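Local coordinates for protein aminotransferase, class IV (Brucella abortus, PDB 4TVI) that probably transfers the amino group between leucine, isoleucine or valine and 2-oxoglutarate, using pyridoxal 5'-phosphate as its cofactor, at residues A68-G73 and T118-R123; A105-G110 and F145-E150. All blocks are in the same frame, centred on the assembly; numbering follows the deposited sequence.

In the fold
Both contacts involve the same antiparallel sheet, and they show how chemistry follows position within a layered fold. Interaction 1 joins two neighbouring strands in the plane of the sheet, where strand 64-70 forms an edge within the chain, and it is made largely of backbone hydrogen bonds. Interaction 2 joins a helix to one face of that sheet and is purely apolar. Both are mainly buried, although interaction 1 runs out to exposed E72 in the loop after the strand. Their centres lie about 11 Å apart, and strands 120-128 and 143-151 are adjacent, so that I122 CG2 of the first contact packs on L149 CD2 of the second at 3.5 Å.

Interaction 1: residues A68-G73 and T118-R123; sequences ARLFEG and TDVYIR
A68 and L70 lie across from I122 and V120 as hydrogen-bonded antiparallel pairs, with R69 and Y121 forming the non-hydrogen-bonded pair between them. Four backbone bonds join the strands; the shortest, from L70 N to V120 O, spans 2.7 Å. It reaches V120 O in the carbonyl plane, whereas I122 N lies above the plane of the A68 carbonyl that it binds.

V120 O takes a second, weak bond from R69 NH1 at 3.3 Å. The arginine chain bends at chi2 (78°), which folds the guanidinium back over the neighbouring strand and sets its edge against this carbonyl. Stronger support comes from outside the pair: NE is bonded to M279 O, and NH1 also to I152 O.

Within the chain, strand 64-70 is an outermost strand of the antiparallel sheet of this class IV aminotransferase; it flanks 120-128, whose other neighbour is 143-151. On one face L70 CD2 meets V120 CG2 at 3.8 Å, the two side chains crossing at a slant, and A68 CB meets I122 CB at 4.0 Å. L111 of helix 100-111 packs on L70, V120 and I122, while helix 78-91 packs on A68.

Past the last pair, the D119 carboxylate meets the loop that follows the strand. D119 OD1 weakly accepts E72 N at 3.3 Å. A water 3.0 Å from D119 OD1 donates to it and accepts G73 N, while D119 OD2 is bonded to M154 N.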
ATOM      1  N   ALA A  68     -15.502  12.009  -4.648  1.00 15.83           N
ATOM      2  CA  ALA A  68     -16.336  13.186  -4.864  1.00 16.82           C
ATOM      3  C   ALA A  68     -17.564  13.109  -3.962  1.00 16.86           C
ATOM      4  O   ALA A  68     -17.786  12.101  -3.288  1.00 16.79           O
ATOM      5  CB  ALA A  68     -16.740  13.300  -6.320  1.00 18.51           C
ATOM      6  N   ARG A  69     -18.371  14.165  -3.953  1.00 15.42           N
ATOM      7  CA  ARG A  69     -19.495  14.233  -3.024  1.00 17.27           C
ATOM      8  C   ARG A  69     -20.755  14.815  -3.655  1.00 19.57           C
ATOM      9  O   ARG A  69     -20.713  15.864  -4.297  1.00 14.15           O
ATOM     10  CB  ARG A  69     -19.111  15.065  -1.799  1.00 13.63           C
ATOM     11  CG  ARG A  69     -19.977  14.832  -0.566  1.00 17.58           C
ATOM     12  CD  ARG A  69     -19.596  13.546   0.162  1.00 14.21           C
ATOM     13  NE  ARG A  69     -20.085  13.543   1.538  1.00 14.80           N
ATOM     14  CZ  ARG A  69     -21.242  13.014   1.921  1.00 21.78           C
ATOM     15  NH1 ARG A  69     -22.035  12.437   1.027  1.00 21.72           N
ATOM     16  NH2 ARG A  69     -21.609  13.061   3.197  1.00 21.42           N
ATOM     17  N   LEU A  70     -21.875  14.128  -3.464  1.00 20.08           N
ATOM     18  CA  LEU A  70     -23.184  14.690  -3.772  1.00 20.65           C
ATOM     19  C   LEU A  70     -23.844  15.136  -2.474  1.00 19.95           C
ATOM     20  O   LEU A  70     -24.008  14.334  -1.555  1.00 19.09           O
ATOM     21  CB  LEU A  70     -24.069  13.674  -4.497  1.00 22.44           C
ATOM     22  CG  LEU A  70     -25.554  14.040  -4.577  1.00 23.64           C
ATOM     23  CD1 LEU A  70     -25.767  15.278  -5.447  1.00 17.00           C
ATOM     24  CD2 LEU A  70     -26.392  12.855  -5.070  1.00 20.11           C
ATOM     25  N   PHE A  71     -24.187  16.415  -2.377  1.00 16.15           N
ATOM     26  CA  PHE A  71     -24.882  16.907  -1.193  1.00 16.76           C
ATOM     27  C   PHE A  71     -25.738  18.118  -1.544  1.00 20.48           C
ATOM     28  O   PHE A  71     -25.325  18.966  -2.337  1.00 18.84           O
ATOM     29  CB  PHE A  71     -23.884  17.255  -0.077  1.00 16.64           C
ATOM     30  CG  PHE A  71     -23.014  18.447  -0.382  1.00 17.93           C
ATOM     31  CD1 PHE A  71     -21.820  18.292  -1.066  1.00 17.42           C
ATOM     32  CD2 PHE A  71     -23.392  19.720   0.024  1.00 18.36           C
ATOM     33  CE1 PHE A  71     -21.015  19.387  -1.348  1.00 18.84           C
ATOM     34  CE2 PHE A  71     -22.595  20.823  -0.258  1.00 19.26           C
ATOM     35  CZ  PHE A  71     -21.403  20.654  -0.942  1.00 19.66           C
ATOM     36  N   GLU A  72     -26.932  18.186  -0.958  1.00 23.42           N
ATOM     37  CA  GLU A  72     -27.864  19.283  -1.207  1.00 26.34           C
ATOM     38  C   GLU A  72     -28.090  19.503  -2.702  1.00 27.71           C
ATOM     39  O   GLU A  72     -28.322  20.633  -3.150  1.00 26.41           O
ATOM     40  CB  GLU A  72     -27.361  20.565  -0.540  1.00 27.13           C
ATOM     41  CG  GLU A  72     -27.224  20.430   0.968  1.00 30.43           C
ATOM     42  CD  GLU A  72     -26.486  21.590   1.606  1.00 33.63           C
ATOM     43  OE1 GLU A  72     -26.461  22.691   1.013  1.00 30.98           O
ATOM     44  OE2 GLU A  72     -25.924  21.392   2.706  1.00 37.03           O
ATOM     45  N   GLY A  73     -28.014  18.412  -3.466  1.00 26.87           N
ATOM     46  CA  GLY A  73     -28.316  18.431  -4.885  1.00 24.81           C
ATOM     47  C   GLY A  73     -27.172  18.849  -5.791  1.00 24.27           C
ATOM     48  O   GLY A  73     -27.356  18.942  -7.004  1.00 24.56           O
ATOM     49  N   THR A 118     -30.888  12.455  -1.551  1.00 30.34           N
ATOM     50  CA  THR A 118     -29.965  11.552  -0.872  1.00 30.21           C
ATOM     51  C   THR A 118     -28.532  11.993  -1.151  1.00 28.64           C
ATOM     52  O   THR A 118     -28.133  12.105  -2.309  1.00 27.95           O
ATOM     53  CB  THR A 118     -30.153  10.085  -1.316  1.00 29.02           C
ATOM     54  OG1 THR A 118     -31.474   9.647  -0.973  1.00 29.42           O
ATOM     55  CG2 THR A 118     -29.132   9.177  -0.636  1.00 26.58           C
ATOM     56  N   ASP A 119     -27.775  12.265  -0.091  1.00 20.74           N
ATOM     57  CA  ASP A 119     -26.372  12.663  -0.222  1.00 19.63           C
ATOM     58  C   ASP A 119     -25.496  11.437  -0.442  1.00 22.75           C
ATOM     59  O   ASP A 119     -25.671  10.401   0.212  1.00 22.07           O
ATOM     60  CB  ASP A 119     -25.882  13.433   1.010  1.00 19.70           C
ATOM     61  CG  ASP A 119     -26.748  14.628   1.338  1.00 23.04           C
ATOM     62  OD1 ASP A 119     -27.386  15.181   0.416  1.00 25.12           O
ATOM     63  OD2 ASP A 119     -26.775  15.026   2.521  1.00 22.10           O
ATOM     64  N   VAL A 120     -24.562  11.545  -1.377  1.00 20.26           N
ATOM     65  CA  VAL A 120     -23.803  10.381  -1.795  1.00 20.12           C
ATOM     66  C   VAL A 120     -22.297  10.657  -1.802  1.00 21.56           C
ATOM     67  O   VAL A 120     -21.847  11.743  -2.179  1.00 16.04           O
ATOM     68  CB  VAL A 120     -24.252   9.900  -3.203  1.00 18.00           C
ATOM     69  CG1 VAL A 120     -23.459   8.667  -3.640  1.00 16.63           C
ATOM     70  CG2 VAL A 120     -25.758   9.597  -3.224  1.00 18.58           C
ATOM     71  N   TYR A 121     -21.543   9.662  -1.346  1.00 19.23           N
ATOM     72  CA  TYR A 121     -20.096   9.611  -1.467  1.00 18.02           C
ATOM     73  C   TYR A 121     -19.676   8.787  -2.691  1.00 17.95           C
ATOM     74  O   TYR A 121     -20.076   7.628  -2.855  1.00 16.80           O
ATOM     75  CB  TYR A 121     -19.495   9.058  -0.172  1.00 22.01           C
ATOM     76  CG  TYR A 121     -18.042   8.659  -0.250  1.00 25.66           C
ATOM     77  CD1 TYR A 121     -17.061   9.553  -0.647  1.00 26.98           C
ATOM     78  CD2 TYR A 121     -17.648   7.389   0.146  1.00 29.49           C
ATOM     79  CE1 TYR A 121     -15.727   9.171  -0.700  1.00 31.07           C
ATOM     80  CE2 TYR A 121     -16.329   7.004   0.108  1.00 31.34           C
ATOM     81  CZ  TYR A 121     -15.369   7.891  -0.315  1.00 32.89           C
ATOM     82  OH  TYR A 121     -14.053   7.480  -0.343  1.00 32.77           O
ATOM     83  N   ILE A 122     -18.887   9.421  -3.556  1.00 15.91           N
ATOM     84  CA  ILE A 122     -18.512   8.875  -4.858  1.00 17.75           C
ATOM     85  C   ILE A 122     -17.040   8.454  -4.915  1.00 18.96           C
ATOM     86  O   ILE A 122     -16.154   9.306  -4.841  1.00 22.20           O
ATOM     87  CB  ILE A 122     -18.771   9.913  -5.973  1.00 17.04           C
ATOM     88  CG1 ILE A 122     -20.216  10.419  -5.919  1.00 14.82           C
ATOM     89  CG2 ILE A 122     -18.435   9.338  -7.342  1.00 14.01           C
ATOM     90  CD1 ILE A 122     -20.425  11.695  -6.710  1.00 15.13           C
ATOM     91  N   ARG A 123     -16.773   7.156  -5.044  1.00 15.94           N
ATOM     92  CA  ARG A 123     -15.390   6.676  -5.079  1.00 14.32           C
ATOM     93  C   ARG A 123     -15.070   5.883  -6.347  1.00 14.51           C
ATOM     94  O   ARG A 123     -15.419   4.707  -6.456  1.00 16.96           O
ATOM     95  CB  ARG A 123     -15.071   5.813  -3.850  1.00 16.07           C
ATOM     96  CG  ARG A 123     -13.609   5.308  -3.826  1.00 13.77           C
ATOM     97  CD  ARG A 123     -13.267   4.533  -2.552  1.00 13.70           C
ATOM     98  NE  ARG A 123     -14.093   3.338  -2.394  1.00 16.00           N
ATOM     99  CZ  ARG A 123     -15.085   3.233  -1.516  1.00 19.58           C
ATOM    100  NH1 ARG A 123     -15.364   4.251  -0.714  1.00 20.46           N
ATOM    101  NH2 ARG A 123     -15.796   2.112  -1.437  1.00 17.50           N
TER
HETATM  102  O   HOH W   1     -28.144  15.808  -2.447  1.00 17.92           O

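Interaction 2: residues A105-G110 and F145-E150; sequences ALAREG and FALCLE
Helix 100-111 packs on one face of the antiparallel sheet of this class IV aminotransferase, and its contact with strand 143-151 is a simple case of alpha/beta layer packing. The short axes of helix and strand approach to 9.6 Å and make an angle of 37°. Alternation along the strand sends F145, L147 and L149 toward the helix, while A146 points the other way.

L106 supplies the helical side chain at the F145 end. Its CG stands anti to the backbone N (chi1 -172°), and L106 CD2 reaches the edge of the F145 ring near the ring plane, 3.7 Å from F145 CE2. The L106 and L147 side chains run alongside each other, pointing opposite ways, with L106 CG 4.0 Å from L147 CD2. L147 CD2 also lies against the helix backbone, 3.7 Å from A107 CA. W43 of strand 42-45 borders this apolar patch, touching L106, L147 and L149.

One helical turn on from L106, G110 brings bare backbone to the sheet. L149 uses the room that the absent side chain leaves: its CG lies anti to the carbonyl carbon (chi1 -51°), and L149 CD1 comes to rest 3.4 Å from G110 C and 3.6 Å from G110 CA.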
ATOM      1  N   ALA A 105     -19.688  11.383 -16.156  1.00 18.72           N
ATOM      2  CA  ALA A 105     -20.980  11.048 -16.748  1.00 22.17           C
ATOM      3  C   ALA A 105     -21.567   9.800 -16.094  1.00 21.29           C
ATOM      4  O   ALA A 105     -22.759   9.739 -15.797  1.00 20.25           O
ATOM      5  CB  ALA A 105     -20.842  10.850 -18.245  1.00 17.91           C
ATOM      6  N   LEU A 106     -20.716   8.807 -15.872  1.00 19.86           N
ATOM      7  CA  LEU A 106     -21.123   7.569 -15.219  1.00 20.40           C
ATOM      8  C   LEU A 106     -21.563   7.831 -13.776  1.00 20.07           C
ATOM      9  O   LEU A 106     -22.554   7.270 -13.305  1.00 18.02           O
ATOM     10  CB  LEU A 106     -19.978   6.558 -15.254  1.00 17.75           C
ATOM     11  CG  LEU A 106     -20.293   5.141 -14.779  1.00 21.48           C
ATOM     12  CD1 LEU A 106     -21.305   4.492 -15.708  1.00 21.15           C
ATOM     13  CD2 LEU A 106     -19.018   4.318 -14.695  1.00 20.33           C
ATOM     14  N   ALA A 107     -20.823   8.692 -13.085  1.00 19.60           N
ATOM     15  CA  ALA A 107     -21.168   9.069 -11.717  1.00 21.56           C
ATOM     16  C   ALA A 107     -22.563   9.690 -11.647  1.00 22.11           C
ATOM     17  O   ALA A 107     -23.365   9.344 -10.778  1.00 21.69           O
ATOM     18  CB  ALA A 107     -20.133  10.032 -11.157  1.00 21.39           C
ATOM     19  N   ARG A 108     -22.854  10.595 -12.576  1.00 16.49           N
ATOM     20  CA  ARG A 108     -24.144  11.275 -12.586  1.00 17.85           C
ATOM     21  C   ARG A 108     -25.279  10.295 -12.865  1.00 19.82           C
ATOM     22  O   ARG A 108     -26.387  10.448 -12.347  1.00 18.74           O
ATOM     23  CB  ARG A 108     -24.159  12.412 -13.614  1.00 17.51           C
ATOM     24  CG  ARG A 108     -23.137  13.504 -13.318  1.00 16.80           C
ATOM     25  CD  ARG A 108     -23.416  14.784 -14.093  1.00 17.26           C
ATOM     26  NE  ARG A 108     -22.352  15.763 -13.875  1.00 18.18           N
ATOM     27  CZ  ARG A 108     -22.292  16.596 -12.840  1.00 20.21           C
ATOM     28  NH1 ARG A 108     -23.239  16.578 -11.909  1.00 19.95           N
ATOM     29  NH2 ARG A 108     -21.275  17.443 -12.730  1.00 20.57           N
ATOM     30  N   GLU A 109     -24.996   9.291 -13.687  1.00 21.45           N
ATOM     31  CA  GLU A 109     -25.976   8.257 -13.983  1.00 23.51           C
ATOM     32  C   GLU A 109     -26.250   7.437 -12.729  1.00 21.53           C
ATOM     33  O   GLU A 109     -27.404   7.159 -12.393  1.00 20.63           O
ATOM     34  CB  GLU A 109     -25.492   7.358 -15.128  1.00 24.04           C
ATOM     35  CG  GLU A 109     -25.493   8.044 -16.486  1.00 28.27           C
ATOM     36  CD  GLU A 109     -24.853   7.215 -17.583  1.00 31.56           C
ATOM     37  OE1 GLU A 109     -24.224   6.181 -17.271  1.00 33.46           O
ATOM     38  OE2 GLU A 109     -24.973   7.607 -18.765  1.00 31.51           O
ATOM     39  N   GLY A 110     -25.184   7.087 -12.018  1.00 21.15           N
ATOM     40  CA  GLY A 110     -25.306   6.277 -10.821  1.00 21.86           C
ATOM     41  C   GLY A 110     -26.073   6.982  -9.722  1.00 23.10           C
ATOM     42  O   GLY A 110     -26.840   6.351  -8.994  1.00 19.94           O
ATOM     43  N   PHE A 145     -11.823  -1.181 -13.656  1.00 17.84           N
ATOM     44  CA  PHE A 145     -12.449  -0.026 -13.024  1.00 17.07           C
ATOM     45  C   PHE A 145     -13.679  -0.407 -12.214  1.00 18.53           C
ATOM     46  O   PHE A 145     -14.386  -1.363 -12.543  1.00 22.67           O
ATOM     47  CB  PHE A 145     -12.822   1.000 -14.099  1.00 16.68           C
ATOM     48  CG  PHE A 145     -13.621   2.171 -13.591  1.00 17.57           C
ATOM     49  CD1 PHE A 145     -12.990   3.257 -13.006  1.00 15.33           C
ATOM     50  CD2 PHE A 145     -14.999   2.204 -13.738  1.00 18.57           C
ATOM     51  CE1 PHE A 145     -13.717   4.340 -12.555  1.00 15.66           C
ATOM     52  CE2 PHE A 145     -15.736   3.292 -13.287  1.00 18.30           C
ATOM     53  CZ  PHE A 145     -15.096   4.358 -12.696  1.00 17.47           C
ATOM     54  N   ALA A 146     -13.931   0.343 -11.149  1.00 14.94           N
ATOM     55  CA  ALA A 146     -15.192   0.240 -10.430  1.00 17.93           C
ATOM     56  C   ALA A 146     -15.535   1.592  -9.821  1.00 18.65           C
ATOM     57  O   ALA A 146     -14.651   2.324  -9.373  1.00 18.38           O
ATOM     58  CB  ALA A 146     -15.134  -0.840  -9.362  1.00 14.46           C
ATOM     59  N   LEU A 147     -16.819   1.928  -9.833  1.00 17.75           N
ATOM     60  CA  LEU A 147     -17.295   3.186  -9.271  1.00 18.53           C
ATOM     61  C   LEU A 147     -18.301   2.904  -8.162  1.00 20.04           C
ATOM     62  O   LEU A 147     -19.414   2.447  -8.422  1.00 22.57           O
ATOM     63  CB  LEU A 147     -17.925   4.053 -10.359  1.00 18.07           C
ATOM     64  CG  LEU A 147     -18.472   5.417  -9.935  1.00 18.30           C
ATOM     65  CD1 LEU A 147     -17.371   6.267  -9.299  1.00 14.51           C
ATOM     66  CD2 LEU A 147     -19.079   6.120 -11.133  1.00 17.94           C
ATOM     67  N   CYS A 148     -17.908   3.180  -6.926  1.00 19.08           N
ATOM     68  CA  CYS A 148     -18.744   2.850  -5.777  1.00 19.54           C
ATOM     69  C   CYS A 148     -19.426   4.086  -5.201  1.00 19.56           C
ATOM     70  O   CYS A 148     -18.762   5.047  -4.793  1.00 19.47           O
ATOM     71  CB  CYS A 148     -17.900   2.157  -4.699  1.00 16.69           C
ATOM     72  SG  CYS A 148     -18.841   1.579  -3.268  1.00 20.84           S
ATOM     73  N   LEU A 149     -20.753   4.051  -5.175  1.00 18.48           N
ATOM     74  CA  LEU A 149     -21.550   5.136  -4.617  1.00 20.21           C
ATOM     75  C   LEU A 149     -22.219   4.698  -3.326  1.00 18.97           C
ATOM     76  O   LEU A 149     -22.945   3.698  -3.302  1.00 16.79           O
ATOM     77  CB  LEU A 149     -22.615   5.611  -5.609  1.00 21.54           C
ATOM     78  CG  LEU A 149     -22.164   5.952  -7.029  1.00 24.17           C
ATOM     79  CD1 LEU A 149     -23.311   6.573  -7.808  1.00 25.81           C
ATOM     80  CD2 LEU A 149     -20.945   6.853  -7.028  1.00 23.97           C
ATOM     81  N   GLU A 150     -21.960   5.437  -2.255  1.00 17.44           N
ATOM     82  CA  GLU A 150     -22.550   5.138  -0.956  1.00 19.88           C
ATOM     83  C   GLU A 150     -23.380   6.304  -0.431  1.00 21.23           C
ATOM     84  O   GLU A 150     -22.910   7.443  -0.387  1.00 20.99           O
ATOM     85  CB  GLU A 150     -21.465   4.778   0.060  1.00 22.00           C
ATOM     86  CG  GLU A 150     -22.015   4.310   1.402  1.00 25.21           C
ATOM     87  CD  GLU A 150     -20.925   3.808   2.334  1.00 27.75           C
ATOM     88  OE1 GLU A 150     -19.733   3.929   1.974  1.00 27.06           O
ATOM     89  OE2 GLU A 150     -21.258   3.295   3.423  1.00 29.93           O
TER